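Photoreceptor-histidine kinase BphP (Stigmatella aurantiaca DW4/3-1, PDB 6BAF) probably senses red and far-red light through a bound bilin chromophore and passes the signal on as a histidine kinase. Local coordinates at residues Pro11-Leu23 and Thr31-Asn43. Numbering follows the deposited sequence.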
# COMPACT_ATOMS: atom_id res chain seq x y z
N PRO A 11 -8.16 12.96 28.68
CA PRO A 11 -7.15 13.04 29.75
C PRO A 11 -6.56 14.43 29.94
O PRO A 11 -5.93 14.67 30.97
CB PRO A 11 -6.07 12.04 29.29
CG PRO A 11 -6.18 12.10 27.74
CD PRO A 11 -7.70 12.10 27.56
N GLY A 12 -6.68 15.34 28.99
CA GLY A 12 -6.02 16.62 29.19
C GLY A 12 -4.54 16.61 28.90
O GLY A 12 -3.88 17.67 29.05
N ALA A 13 -4.00 15.47 28.43
CA ALA A 13 -2.57 15.33 28.24
C ALA A 13 -2.29 14.35 27.12
O ALA A 13 -3.15 13.53 26.75
CB ALA A 13 -1.88 14.88 29.53
N ILE A 14 -1.06 14.40 26.61
CA ILE A 14 -0.61 13.52 25.55
C ILE A 14 0.68 12.81 25.96
O ILE A 14 1.36 13.18 26.92
CB ILE A 14 -0.37 14.28 24.24
CG1 ILE A 14 0.72 15.31 24.46
CG2 ILE A 14 -1.63 14.87 23.69
CD1 ILE A 14 1.41 15.66 23.20
N GLN A 15 1.01 11.80 25.18
CA GLN A 15 2.29 11.12 25.31
C GLN A 15 3.35 12.02 24.71
O GLN A 15 3.16 12.53 23.60
CB GLN A 15 2.22 9.78 24.59
CG GLN A 15 1.16 8.84 25.16
CD GLN A 15 1.12 7.50 24.43
OE1 GLN A 15 2.14 6.83 24.30
NE2 GLN A 15 -0.06 7.12 23.93
N PRO A 16 4.45 12.28 25.40
CA PRO A 16 5.30 13.41 25.02
C PRO A 16 6.25 13.17 23.86
O PRO A 16 7.06 14.06 23.58
CB PRO A 16 6.10 13.69 26.31
CG PRO A 16 6.13 12.36 27.01
CD PRO A 16 4.82 11.71 26.71
N HIS A 17 6.19 12.03 23.14
CA HIS A 17 7.12 11.90 22.01
C HIS A 17 6.68 12.66 20.78
O HIS A 17 7.45 12.75 19.82
CB HIS A 17 7.32 10.43 21.61
CG HIS A 17 6.05 9.72 21.25
ND1 HIS A 17 5.18 9.24 22.20
CD2 HIS A 17 5.50 9.43 20.04
CE1 HIS A 17 4.15 8.67 21.59
NE2 HIS A 17 4.31 8.78 20.28
N GLY A 18 5.45 13.19 20.76
CA GLY A 18 5.00 14.08 19.70
C GLY A 18 4.41 15.34 20.32
O GLY A 18 4.36 15.48 21.54
N VAL A 19 3.99 16.26 19.45
CA VAL A 19 3.36 17.49 19.91
C VAL A 19 1.93 17.49 19.38
O VAL A 19 1.69 17.08 18.24
CB VAL A 19 4.11 18.76 19.44
CG1 VAL A 19 3.22 20.01 19.64
CG2 VAL A 19 5.35 18.94 20.26
N LEU A 20 0.99 17.93 20.21
CA LEU A 20 -0.38 18.15 19.77
C LEU A 20 -0.67 19.65 19.71
O LEU A 20 -0.41 20.37 20.68
CB LEU A 20 -1.34 17.46 20.71
CG LEU A 20 -2.80 17.55 20.26
CD1 LEU A 20 -3.49 16.19 20.42
CD2 LEU A 20 -3.53 18.68 21.05
N LEU A 21 -1.20 20.11 18.58
CA LEU A 21 -1.69 21.47 18.40
C LEU A 21 -3.17 21.42 18.04
O LEU A 21 -3.62 20.49 17.37
CB LEU A 21 -0.94 22.18 17.28
CG LEU A 21 0.59 22.15 17.34
CD1 LEU A 21 1.11 22.79 16.08
CD2 LEU A 21 1.11 22.88 18.60
N VAL A 22 -3.95 22.41 18.49
CA VAL A 22 -5.30 22.63 17.97
C VAL A 22 -5.29 23.95 17.20
O VAL A 22 -4.70 24.94 17.65
CB VAL A 22 -6.37 22.64 19.06
CG1 VAL A 22 -7.71 22.93 18.46
CG2 VAL A 22 -6.39 21.30 19.83
N LEU A 23 -5.91 23.94 16.02
CA LEU A 23 -5.87 25.02 15.05
C LEU A 23 -7.28 25.55 14.79
O LEU A 23 -8.22 24.77 14.59
CB LEU A 23 -5.29 24.54 13.72
CG LEU A 23 -3.92 23.85 13.74
CD1 LEU A 23 -3.60 23.36 12.33
CD2 LEU A 23 -2.91 24.83 14.14
N THR A 31 -4.92 27.43 19.06
CA THR A 31 -5.64 27.66 20.31
C THR A 31 -5.24 26.73 21.44
O THR A 31 -5.62 26.98 22.59
CB THR A 31 -7.14 27.49 20.07
OG1 THR A 31 -7.38 26.12 19.76
CG2 THR A 31 -7.60 28.39 18.90
N HIS A 32 -4.58 25.61 21.13
CA HIS A 32 -4.05 24.68 22.13
C HIS A 32 -2.67 24.23 21.66
O HIS A 32 -2.42 24.12 20.45
CB HIS A 32 -4.90 23.41 22.36
CG HIS A 32 -6.36 23.63 22.65
ND1 HIS A 32 -7.18 24.36 21.82
CD2 HIS A 32 -7.16 23.11 23.61
CE1 HIS A 32 -8.42 24.32 22.28
NE2 HIS A 32 -8.43 23.56 23.37
N ALA A 33 -1.79 23.96 22.61
CA ALA A 33 -0.47 23.41 22.34
C ALA A 33 -0.06 22.58 23.54
O ALA A 33 -0.29 22.97 24.68
CB ALA A 33 0.57 24.49 22.10
N SER A 34 0.52 21.41 23.28
CA SER A 34 0.97 20.61 24.40
C SER A 34 2.27 21.21 24.95
O SER A 34 3.06 21.82 24.21
CB SER A 34 1.14 19.14 23.97
OG SER A 34 2.05 19.07 22.91
N GLU A 35 2.48 21.05 26.25
CA GLU A 35 3.51 21.82 26.95
C GLU A 35 4.92 21.28 26.75
O GLU A 35 5.86 21.90 27.24
CB GLU A 35 3.20 21.85 28.45
CG GLU A 35 3.22 20.45 29.03
CD GLU A 35 2.92 20.40 30.54
OE1 GLU A 35 2.75 21.51 31.13
OE2 GLU A 35 2.82 19.26 31.10
N ASN A 36 5.09 20.12 26.10
CA ASN A 36 6.39 19.60 25.69
C ASN A 36 6.88 20.24 24.42
O ASN A 36 7.90 19.81 23.86
CB ASN A 36 6.30 18.09 25.47
CG ASN A 36 5.34 17.72 24.31
OD1 ASN A 36 4.33 18.41 24.05
ND2 ASN A 36 5.67 16.65 23.59
N ALA A 37 6.17 21.24 23.91
CA ALA A 37 6.62 21.88 22.68
C ALA A 37 8.04 22.45 22.73
O ALA A 37 8.68 22.48 21.66
CB ALA A 37 5.62 22.97 22.27
N PRO A 38 8.56 22.96 23.86
CA PRO A 38 9.98 23.41 23.86
C PRO A 38 10.96 22.30 23.51
O PRO A 38 11.82 22.47 22.63
CB PRO A 38 10.18 23.91 25.30
CG PRO A 38 8.79 24.28 25.77
CD PRO A 38 7.89 23.26 25.15
N ALA A 39 10.83 21.14 24.17
CA ALA A 39 11.68 20.00 23.85
C ALA A 39 11.53 19.57 22.40
O ALA A 39 12.53 19.27 21.73
CB ALA A 39 11.38 18.84 24.78
N VAL A 40 10.32 19.52 21.87
CA VAL A 40 10.13 18.90 20.56
C VAL A 40 10.24 19.90 19.43
O VAL A 40 10.78 19.58 18.36
CB VAL A 40 8.77 18.19 20.54
CG1 VAL A 40 8.51 17.59 19.16
CG2 VAL A 40 8.69 17.18 21.67
N LEU A 41 9.75 21.11 19.64
CA LEU A 41 9.59 22.10 18.58
C LEU A 41 10.61 23.23 18.63
O LEU A 41 10.87 23.86 17.60
CB LEU A 41 8.17 22.69 18.66
CG LEU A 41 7.07 22.37 17.65
CD1 LEU A 41 7.20 20.99 17.03
CD2 LEU A 41 5.67 22.59 18.23
N GLY A 42 11.18 23.52 19.79
CA GLY A 42 11.99 24.71 19.91
C GLY A 42 11.22 25.98 20.24
O GLY A 42 11.82 27.05 20.21
N ASN A 43 9.93 25.88 20.56
CA ASN A 43 9.12 27.03 20.98
C ASN A 43 8.40 26.72 22.28
O ASN A 43 8.19 25.56 22.63
CB ASN A 43 8.09 27.42 19.92
CG ASN A 43 8.71 27.97 18.69
OD1 ASN A 43 8.81 27.29 17.68
ND2 ASN A 43 9.15 29.22 18.76
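Val19 wedges its two methyls between Ser34 and the helix 37-41. Val19 CG2 packs on Val40, 3.5 Å from Val40 CB. CG1 stands anti to the backbone N (chi1 166°), which takes it to CD2 of Leu41 and beside the Ser34 hydroxyl. Ser34 OG accepts a nearly straight bond from the Leu20 N at 3.1 Å and gives its own proton to Asn36 OD1 at 2.6 Å, in the plane of that carbonyl. The Ser34 chi1 of 58° sets OG between the backbone N and carbonyl carbon, turned to the facing strand. Ile14 CD1 lies against this hydroxyl. The other end of the Asn36 amide holds the turn from Gln15 to Gly18. Asn36 ND2 gives one bond to Gly18 O at 2.7 Å and a more bent one to Pro16 O at 2.9 Å. Both acceptors lie close to the amide plane, so the two bonds and the serine proton together fix its rotation. With an alanine here, both turn carbonyls would probably lose this donor, and the Ser34 hydroxyl the acceptor for its proton. The segments belong to the PAS domain, where strands 19-23 and 30-34 form an antiparallel hairpin within the sheet. Strand 103-110 flanks the first and strand 218-222 the second. Further along, Val22 and His32 make a hydrogen-bonded pair, with Val22 N to His32 O at 3.0 Å. Thr31 joins His32 opposite Val22, a classic beta bulge, and Thr31 N bonds Val22 O. The Val22 and His32 side chains run side by side, with CG2 of the valine over a face of the imidazole in a CH-pi contact, 4.0 Å from the ring centroid. At the ring edge, His32 ND1 shares a hydrogen bond with Thr31 OG1 at 2.7 Å.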